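Local coordinates for protein-glutamine gamma-glutamyltransferase 2 (Pagrus major, PDB 1G0D) that probably acts as a calcium-dependent acyltransferase, cross-linking proteins by joining peptide-bound glutamine to lysine or other primary amines, at residues I187-E190 with V191-N194; K594-V597 with W598-L601; G251-P254 with I255-W259. One frame throughout, in Å; residues are numbered along the deposited sequence.

Interaction 1: I187-E190 with V191-N194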
ATOM      1  N   ILE A 187      12.724  -4.072 -12.497  1.00 15.38           N
ATOM      2  CA  ILE A 187      12.781  -4.695 -11.175  1.00 14.36           C
ATOM      3  C   ILE A 187      11.457  -5.408 -10.872  1.00 17.67           C
ATOM      4  O   ILE A 187      11.424  -6.408 -10.153  1.00 24.03           O
ATOM      5  CB  ILE A 187      12.995  -3.672 -10.047  1.00  9.41           C
ATOM      6  CG1 ILE A 187      14.339  -2.957 -10.194  1.00 11.00           C
ATOM      7  CG2 ILE A 187      12.992  -4.389  -8.741  1.00  9.31           C
ATOM      8  CD1 ILE A 187      14.432  -1.627  -9.476  1.00  2.00           C
ATOM      9  N   CYS A 188      10.353  -4.883 -11.394  1.00 18.39           N
ATOM     10  CA  CYS A 188       9.074  -5.515 -11.159  1.00 14.13           C
ATOM     11  C   CYS A 188       9.121  -6.921 -11.736  1.00 13.91           C
ATOM     12  O   CYS A 188       8.734  -7.841 -11.039  1.00 21.91           O
ATOM     13  CB  CYS A 188       7.950  -4.696 -11.772  1.00 12.24           C
ATOM     14  SG  CYS A 188       7.562  -3.234 -10.818  1.00 13.90           S
ATOM     15  N   PHE A 189       9.603  -7.098 -12.976  1.00 14.17           N
ATOM     16  CA  PHE A 189       9.730  -8.439 -13.599  1.00 12.57           C
ATOM     17  C   PHE A 189      10.784  -9.283 -12.891  1.00 13.96           C
ATOM     18  O   PHE A 189      10.767 -10.498 -12.995  1.00 14.92           O
ATOM     19  CB  PHE A 189      10.102  -8.356 -15.090  1.00 11.99           C
ATOM     20  CG  PHE A 189       8.943  -7.985 -15.987  1.00 11.71           C
ATOM     21  CD1 PHE A 189       8.913  -6.749 -16.632  1.00 11.20           C
ATOM     22  CD2 PHE A 189       7.834  -8.817 -16.091  1.00 11.02           C
ATOM     23  CE1 PHE A 189       7.788  -6.343 -17.357  1.00 15.00           C
ATOM     24  CE2 PHE A 189       6.705  -8.420 -16.815  1.00 13.78           C
ATOM     25  CZ  PHE A 189       6.677  -7.179 -17.446  1.00  8.84           C
ATOM     26  N   GLU A 190      11.694  -8.634 -12.168  1.00 15.71           N
ATOM     27  CA  GLU A 190      12.737  -9.325 -11.404  1.00 14.24           C
ATOM     28  C   GLU A 190      12.121  -9.959 -10.147  1.00 16.95           C
ATOM     29  O   GLU A 190      12.527 -11.024  -9.677  1.00 15.70           O
ATOM     30  CB  GLU A 190      13.803  -8.319 -10.988  1.00 14.81           C
ATOM     31  CG  GLU A 190      15.125  -8.965 -10.688  1.00 18.32           C
ATOM     32  CD  GLU A 190      16.159  -8.018 -10.113  1.00 22.33           C
ATOM     33  OE1 GLU A 190      17.239  -8.532  -9.777  1.00 25.57           O
ATOM     34  OE2 GLU A 190      15.920  -6.791  -9.983  1.00 22.82           O
ATOM     35  N   VAL A 191      11.146  -9.272  -9.573  1.00 17.75           N
ATOM     36  CA  VAL A 191      10.455  -9.787  -8.407  1.00 15.45           C
ATOM     37  C   VAL A 191       9.698 -11.044  -8.860  1.00 18.93           C
ATOM     38  O   VAL A 191       9.598 -12.020  -8.131  1.00 20.22           O
ATOM     39  CB  VAL A 191       9.424  -8.754  -7.867  1.00 13.35           C
ATOM     40  CG1 VAL A 191       8.616  -9.362  -6.730  1.00 13.20           C
ATOM     41  CG2 VAL A 191      10.144  -7.498  -7.385  1.00  9.70           C
ATOM     42  N   LEU A 192       9.181 -11.031 -10.084  1.00 19.76           N
ATOM     43  CA  LEU A 192       8.428 -12.178 -10.570  1.00 16.96           C
ATOM     44  C   LEU A 192       9.409 -13.307 -10.874  1.00 21.24           C
ATOM     45  O   LEU A 192       9.082 -14.493 -10.732  1.00 23.77           O
ATOM     46  CB  LEU A 192       7.640 -11.791 -11.838  1.00 19.51           C
ATOM     47  CG  LEU A 192       6.261 -11.076 -11.761  1.00 20.04           C
ATOM     48  CD1 LEU A 192       5.738 -10.734 -13.159  1.00 11.57           C
ATOM     49  CD2 LEU A 192       5.252 -11.969 -11.027  1.00 15.66           C
ATOM     50  N   ASP A 193      10.631 -12.939 -11.265  1.00 21.43           N
ATOM     51  CA  ASP A 193      11.663 -13.926 -11.630  1.00 19.89           C
ATOM     52  C   ASP A 193      12.364 -14.620 -10.477  1.00 17.61           C
ATOM     53  O   ASP A 193      13.015 -15.642 -10.673  1.00 19.12           O
ATOM     54  CB  ASP A 193      12.745 -13.275 -12.497  1.00 18.68           C
ATOM     55  CG  ASP A 193      12.253 -12.893 -13.890  1.00 20.88           C
ATOM     56  OD1 ASP A 193      12.982 -12.152 -14.590  1.00 19.33           O
ATOM     57  OD2 ASP A 193      11.148 -13.324 -14.287  1.00 25.94           O
ATOM     58  N   ASN A 194      12.231 -14.061  -9.285  1.00 18.53           N
ATOM     59  CA  ASN A 194      12.885 -14.604  -8.100  1.00 18.46           C
ATOM     60  C   ASN A 194      11.935 -15.289  -7.155  1.00 19.72           C
ATOM     61  O   ASN A 194      12.286 -15.594  -6.001  1.00 22.89           O
ATOM     62  CB  ASN A 194      13.606 -13.483  -7.366  1.00 15.92           C
ATOM     63  CG  ASN A 194      14.857 -13.076  -8.071  1.00 18.21           C
ATOM     64  OD1 ASN A 194      15.855 -13.759  -7.964  1.00 24.63           O
ATOM     65  ND2 ASN A 194      14.814 -11.980  -8.816  1.00 15.91           N
TER
HETATM   66  O   HOH W   1      17.409 -11.122  -9.990  1.00 28.47           O

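Interaction 2: K594-V597 with W598-L601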
ATOM      1  N   LYS A 594       9.137  29.688 -11.195  1.00 46.93           N
ATOM      2  CA  LYS A 594       8.752  28.708 -12.226  1.00 43.77           C
ATOM      3  C   LYS A 594       9.730  27.526 -12.402  1.00 39.64           C
ATOM      4  O   LYS A 594      10.941  27.706 -12.536  1.00 38.97           O
ATOM      5  CB  LYS A 594       8.569  29.429 -13.565  1.00 46.94           C
ATOM      6  CG  LYS A 594       8.141  28.528 -14.713  1.00 50.09           C
ATOM      7  CD  LYS A 594       7.064  29.201 -15.550  1.00 54.39           C
ATOM      8  CE  LYS A 594       7.107  28.755 -17.017  1.00 57.63           C
ATOM      9  NZ  LYS A 594       8.341  29.180 -17.773  1.00 58.16           N
ATOM     10  N   ALA A 595       9.186  26.315 -12.413  1.00 34.05           N
ATOM     11  CA  ALA A 595      10.002  25.126 -12.556  1.00 28.50           C
ATOM     12  C   ALA A 595       9.940  24.686 -13.985  1.00 27.13           C
ATOM     13  O   ALA A 595       8.872  24.691 -14.582  1.00 26.12           O
ATOM     14  CB  ALA A 595       9.485  24.028 -11.666  1.00 29.75           C
ATOM     15  N   VAL A 596      11.093  24.293 -14.523  1.00 25.84           N
ATOM     16  CA  VAL A 596      11.208  23.845 -15.900  1.00 26.47           C
ATOM     17  C   VAL A 596      12.059  22.599 -15.990  1.00 26.58           C
ATOM     18  O   VAL A 596      13.061  22.541 -15.300  1.00 24.79           O
ATOM     19  CB  VAL A 596      11.886  24.915 -16.738  1.00 24.68           C
ATOM     20  CG1 VAL A 596      12.222  24.341 -18.127  1.00 21.39           C
ATOM     21  CG2 VAL A 596      10.974  26.121 -16.821  1.00 24.21           C
ATOM     22  N   VAL A 597      11.671  21.628 -16.837  1.00 28.32           N
ATOM     23  CA  VAL A 597      12.415  20.365 -16.994  1.00 29.16           C
ATOM     24  C   VAL A 597      13.866  20.592 -17.332  1.00 33.74           C
ATOM     25  O   VAL A 597      14.190  21.451 -18.167  1.00 37.68           O
ATOM     26  CB  VAL A 597      11.876  19.473 -18.115  1.00 27.52           C
ATOM     27  CG1 VAL A 597      11.903  18.021 -17.659  1.00 28.38           C
ATOM     28  CG2 VAL A 597      10.501  19.903 -18.512  1.00 29.74           C
ATOM     29  N   TRP A 598      14.733  19.811 -16.685  1.00 34.46           N
ATOM     30  CA  TRP A 598      16.169  19.904 -16.892  1.00 35.65           C
ATOM     31  C   TRP A 598      16.749  21.273 -16.613  1.00 34.82           C
ATOM     32  O   TRP A 598      17.807  21.599 -17.123  1.00 38.48           O
ATOM     33  CB  TRP A 598      16.487  19.521 -18.308  1.00 37.20           C
ATOM     34  CG  TRP A 598      15.978  18.187 -18.618  1.00 44.68           C
ATOM     35  CD1 TRP A 598      15.189  17.845 -19.663  1.00 47.02           C
ATOM     36  CD2 TRP A 598      16.284  16.970 -17.927  1.00 49.06           C
ATOM     37  NE1 TRP A 598      14.983  16.486 -19.680  1.00 50.13           N
ATOM     38  CE2 TRP A 598      15.644  15.922 -18.626  1.00 49.46           C
ATOM     39  CE3 TRP A 598      17.038  16.664 -16.787  1.00 54.06           C
ATOM     40  CZ2 TRP A 598      15.735  14.582 -18.227  1.00 50.29           C
ATOM     41  CZ3 TRP A 598      17.128  15.325 -16.386  1.00 57.42           C
ATOM     42  CH2 TRP A 598      16.478  14.302 -17.111  1.00 55.54           C
ATOM     43  N   GLU A 599      16.037  22.064 -15.821  1.00 32.38           N
ATOM     44  CA  GLU A 599      16.448  23.402 -15.444  1.00 34.51           C
ATOM     45  C   GLU A 599      16.660  23.362 -13.927  1.00 36.64           C
ATOM     46  O   GLU A 599      15.741  23.054 -13.150  1.00 36.66           O
ATOM     47  CB  GLU A 599      15.324  24.393 -15.770  1.00 43.31           C
ATOM     48  CG  GLU A 599      15.727  25.738 -16.333  1.00 48.68           C
ATOM     49  CD  GLU A 599      15.442  25.828 -17.816  1.00 55.97           C
ATOM     50  OE1 GLU A 599      16.089  25.077 -18.586  1.00 60.79           O
ATOM     51  OE2 GLU A 599      14.576  26.642 -18.214  1.00 58.72           O
ATOM     52  N   PRO A 600      17.890  23.633 -13.487  1.00 35.13           N
ATOM     53  CA  PRO A 600      18.262  23.640 -12.075  1.00 33.13           C
ATOM     54  C   PRO A 600      17.413  24.523 -11.191  1.00 31.38           C
ATOM     55  O   PRO A 600      17.261  25.710 -11.464  1.00 29.80           O
ATOM     56  CB  PRO A 600      19.711  24.108 -12.108  1.00 36.66           C
ATOM     57  CG  PRO A 600      20.213  23.622 -13.444  1.00 35.93           C
ATOM     58  CD  PRO A 600      19.054  23.879 -14.355  1.00 37.37           C
ATOM     59  N   LEU A 601      16.875  23.947 -10.110  1.00 29.37           N
ATOM     60  CA  LEU A 601      16.063  24.726  -9.170  1.00 27.71           C
ATOM     61  C   LEU A 601      16.450  24.396  -7.732  1.00 29.25           C
ATOM     62  O   LEU A 601      17.136  23.385  -7.485  1.00 30.51           O
ATOM     63  CB  LEU A 601      14.558  24.480  -9.360  1.00 26.76           C
ATOM     64  CG  LEU A 601      14.028  23.065  -9.531  1.00 21.57           C
ATOM     65  CD1 LEU A 601      14.256  22.269  -8.271  1.00 13.76           C
ATOM     66  CD2 LEU A 601      12.560  23.133  -9.862  1.00 19.38           C
TER
HETATM   67  O   HOH W   2      13.644  24.628 -12.691  1.00 31.20           O

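Interaction 3: G251-P254 with I255-W259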
ATOM      1  N   GLY A 251       8.514   6.758  -0.117  1.00 15.67           N
ATOM      2  CA  GLY A 251       8.246   6.172  -1.419  1.00 14.99           C
ATOM      3  C   GLY A 251       8.744   4.751  -1.650  1.00 15.24           C
ATOM      4  O   GLY A 251       9.591   4.253  -0.922  1.00 15.91           O
ATOM      5  N   SER A 252       8.259   4.120  -2.717  1.00 14.54           N
ATOM      6  CA  SER A 252       8.625   2.738  -3.010  1.00 13.80           C
ATOM      7  C   SER A 252       9.864   2.487  -3.827  1.00 15.30           C
ATOM      8  O   SER A 252      10.460   1.429  -3.712  1.00 19.77           O
ATOM      9  CB  SER A 252       7.455   2.031  -3.685  1.00 11.54           C
ATOM     10  OG  SER A 252       6.234   2.343  -3.013  1.00 16.92           O
ATOM     11  N   VAL A 253      10.271   3.437  -4.652  1.00 19.46           N
ATOM     12  CA  VAL A 253      11.454   3.230  -5.494  1.00 18.23           C
ATOM     13  C   VAL A 253      12.791   2.956  -4.747  1.00 16.62           C
ATOM     14  O   VAL A 253      13.614   2.171  -5.213  1.00 19.81           O
ATOM     15  CB  VAL A 253      11.648   4.434  -6.448  1.00 17.97           C
ATOM     16  CG1 VAL A 253      12.890   4.231  -7.279  1.00 16.32           C
ATOM     17  CG2 VAL A 253      10.441   4.599  -7.335  1.00 13.60           C
ATOM     18  N   PRO A 254      13.054   3.638  -3.621  1.00 15.30           N
ATOM     19  CA  PRO A 254      14.321   3.365  -2.920  1.00 14.05           C
ATOM     20  C   PRO A 254      14.425   1.963  -2.334  1.00 13.68           C
ATOM     21  O   PRO A 254      15.501   1.391  -2.246  1.00 17.24           O
ATOM     22  CB  PRO A 254      14.383   4.456  -1.854  1.00 14.79           C
ATOM     23  CG  PRO A 254      13.447   5.523  -2.337  1.00 13.82           C
ATOM     24  CD  PRO A 254      12.325   4.741  -2.973  1.00 15.97           C
ATOM     25  N   ILE A 255      13.293   1.409  -1.933  1.00 14.66           N
ATOM     26  CA  ILE A 255      13.248   0.055  -1.399  1.00 12.85           C
ATOM     27  C   ILE A 255      13.525  -0.932  -2.542  1.00 15.04           C
ATOM     28  O   ILE A 255      14.304  -1.871  -2.386  1.00 14.93           O
ATOM     29  CB  ILE A 255      11.859  -0.255  -0.841  1.00 11.26           C
ATOM     30  CG1 ILE A 255      11.621   0.552   0.421  1.00  7.49           C
ATOM     31  CG2 ILE A 255      11.715  -1.710  -0.626  1.00  8.74           C
ATOM     32  CD1 ILE A 255      10.167   0.676   0.759  1.00  7.12           C
ATOM     33  N   LEU A 256      12.865  -0.722  -3.687  1.00 18.92           N
ATOM     34  CA  LEU A 256      13.047  -1.591  -4.851  1.00 17.94           C
ATOM     35  C   LEU A 256      14.465  -1.505  -5.433  1.00 17.81           C
ATOM     36  O   LEU A 256      15.075  -2.528  -5.735  1.00 15.41           O
ATOM     37  CB  LEU A 256      12.007  -1.276  -5.935  1.00 19.39           C
ATOM     38  CG  LEU A 256      10.518  -1.510  -5.601  1.00 20.68           C
ATOM     39  CD1 LEU A 256       9.620  -1.004  -6.740  1.00 14.36           C
ATOM     40  CD2 LEU A 256      10.261  -2.986  -5.395  1.00 18.54           C
ATOM     41  N   GLN A 257      15.019  -0.308  -5.576  1.00 18.99           N
ATOM     42  CA  GLN A 257      16.363  -0.240  -6.130  1.00 22.19           C
ATOM     43  C   GLN A 257      17.347  -0.924  -5.173  1.00 25.47           C
ATOM     44  O   GLN A 257      18.273  -1.609  -5.613  1.00 26.17           O
ATOM     45  CB  GLN A 257      16.785   1.214  -6.407  1.00 26.20           C
ATOM     46  CG  GLN A 257      15.893   2.009  -7.384  1.00 36.01           C
ATOM     47  CD  GLN A 257      16.017   1.594  -8.885  1.00 47.12           C
ATOM     48  OE1 GLN A 257      16.662   0.596  -9.228  1.00 52.94           O
ATOM     49  NE2 GLN A 257      15.387   2.375  -9.778  1.00 47.82           N
ATOM     50  N   GLN A 258      17.126  -0.767  -3.869  1.00 26.00           N
ATOM     51  CA  GLN A 258      17.990  -1.366  -2.843  1.00 24.87           C
ATOM     52  C   GLN A 258      17.938  -2.894  -2.864  1.00 24.49           C
ATOM     53  O   GLN A 258      18.965  -3.552  -2.787  1.00 26.84           O
ATOM     54  CB  GLN A 258      17.573  -0.848  -1.473  1.00 27.20           C
ATOM     55  CG  GLN A 258      18.544  -1.166  -0.362  1.00 36.01           C
ATOM     56  CD  GLN A 258      18.182  -0.502   0.988  1.00 41.91           C
ATOM     57  OE1 GLN A 258      18.128  -1.191   2.022  1.00 39.27           O
ATOM     58  NE2 GLN A 258      17.948   0.832   0.980  1.00 38.55           N
ATOM     59  N   TRP A 259      16.724  -3.443  -2.944  1.00 22.51           N
ATOM     60  CA  TRP A 259      16.482  -4.885  -3.027  1.00 19.63           C
ATOM     61  C   TRP A 259      17.209  -5.509  -4.255  1.00 22.72           C
ATOM     62  O   TRP A 259      17.856  -6.551  -4.169  1.00 24.29           O
ATOM     63  CB  TRP A 259      14.971  -5.121  -3.161  1.00 15.57           C
ATOM     64  CG  TRP A 259      14.600  -6.534  -3.455  1.00 15.11           C
ATOM     65  CD1 TRP A 259      14.463  -7.544  -2.546  1.00 18.51           C
ATOM     66  CD2 TRP A 259      14.277  -7.108  -4.744  1.00 19.55           C
ATOM     67  NE1 TRP A 259      14.074  -8.713  -3.178  1.00 21.95           N
ATOM     68  CE2 TRP A 259      13.955  -8.475  -4.523  1.00 18.99           C
ATOM     69  CE3 TRP A 259      14.228  -6.603  -6.052  1.00 17.11           C
ATOM     70  CZ2 TRP A 259      13.590  -9.335  -5.564  1.00 13.15           C
ATOM     71  CZ3 TRP A 259      13.861  -7.463  -7.088  1.00 15.43           C
ATOM     72  CH2 TRP A 259      13.545  -8.814  -6.832  1.00 19.36           C
TER

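Interaction 1: I187-E190 with V191-N194
Asn194 turns its amide back onto the last turn of helix 184-193 and donates ND2 to Glu190 O, 2.6 Å away with an N-H...O angle of 151°. The donor is tilted from the carbonyl plane. The backbone N of Asn194 adds a weak bond to that same oxygen, which is thus gripped twice by one residue. With CG anti to its carbonyl carbon (chi1 -75°), Asn194 lies alongside the extended side chain of Glu190, and ND2 stands 3.6 Å from Glu190 CG. On this wetter, partly exposed side a single water bridges the two residues, donating to Glu190 OE1 at 2.6 Å and accepting from Asn194 ND2 at 3.0 Å. Ser260 holds Glu190 OE2 and Arg229 holds Asn194 OD1. Were the amide cut back to an alanine here, Glu190 O would probably lose its straighter, side-chain bond and the water one of its two anchors.

The apolar side is closely packed. Leu192 CD1 approaches the Phe189 ring obliquely, 4.1 Å from CD2, while Ile187 CG2 and Val191 CG2 meet more loosely at 4.4 Å. Helices 212-223, 253-261 and 272-286 pack against these buried residues. Asp193 instead forms salt bridges with Lys64 and Arg209. Val191 N to Ile187 O, 2.9 Å, is an alpha-helical i to i+4 bond; Asn194, first to leave helical phi/psi, folding its amide onto a last-turn carbonyl is characteristic of a helix C-terminus.

Interaction 2: K594-V597 with W598-L601
Glu599 O accepts a hydrogen bond from a water 2.7 Å away, and the same water accepts one from Val596 N at 3.2 Å, so it bridges the two ends of a tight turn. The direct link between these residues is less robust: Glu599 N reaches Val596 O in a weak bond of 3.1 Å. Outside the backbone, the Glu599 chain bends at chi2 (105°) and lies alongside Val596, pointing the same way, which brings OE2 to 3.3 Å from Val596 CG1. The carboxylate therefore rests on a methyl group, and the amine of Lys594 is too far off to form a salt bridge with it.

Val596 to Glu599 is a type II beta turn, with Trp598 at its third position taking a positive phi (58°). It lies in the C-terminal immunoglobulin-like domain, beginning at the end of the short, weakly bonded edge strand 595-596. Ala595 and Val597 make backbone hydrogen bonds to His682 on the neighbouring strand 673-682, and Trp598 makes one to Pro653.

At the corner, Val597 CG1 sits over one face of the Trp598 indole in a CH-pi contact, 4.0 Å from the centroid of the five-membered ring and 18° off its normal. Beyond the turn, Leu601 directs CD2 to Ala595 CB at 3.7 Å, its CG lying between the backbone N and the carbonyl carbon, while its backbone is bonded to Phe651.

Interaction 3: G251-P254 with I255-W259
Val253 and Gln257 stand side by side, one turn apart, in the N-terminal part of alpha-helix 253-261 of the transglutaminase core. Val253 CG1 meets Gln257 CG at 3.7 Å, the two side chains pointing the same way. Gln257 has CG beside its backbone N and then bends at chi2 (-72°), which folds the amide back and brings NE2 to 4.0 Å from that same Val253 methyl. NE2 also makes a weak hydrogen bond to Asp182 O. The next pair of side chains borders Ser252 O: Leu256 CG comes to 3.5 Å from this oxygen, and Ile255 CB flanks it as well. In Ile255, CG1 lies beside the backbone N, anti to the carbonyl carbon, and the chain is extended at chi2 (160°), which carries CD1 to 4.0 Å from Gly251 O. Ser252 itself is buried, and its OG is bonded to Trp175 NE1.

Backbone bonds underlie this order. Ser252 O receives Leu256 N at 3.2 Å and more weakly Ile255 N. Gln257 N binds Val253 O at 2.9 Å and nearly straight (167°). Pro254 has no N-H to give but still serves as an acceptor: Gln258 N reaches Pro254 O at 3.2 Å.

Overall arrangement
All three contacts are local, each within one continuous run of residues, so none closes a long loop and none encloses or crosses another. Along the chain comes first interaction 1, at the end of helix 184-193, then interaction 3, at the start of helix 253-261, and last interaction 2, in the C-terminal immunoglobulin-like domain. Interactions 1 and 3 have centres about 13 Å apart and touch, tying their two helices together: Trp259 packs on Ile187, Glu190 and Val191, with Trp259 CH2 3.6 Å from Val191 CA. Interaction 2 stands apart, its nearest atoms about 14 Å from interaction 3 and about 18 Å from interaction 1.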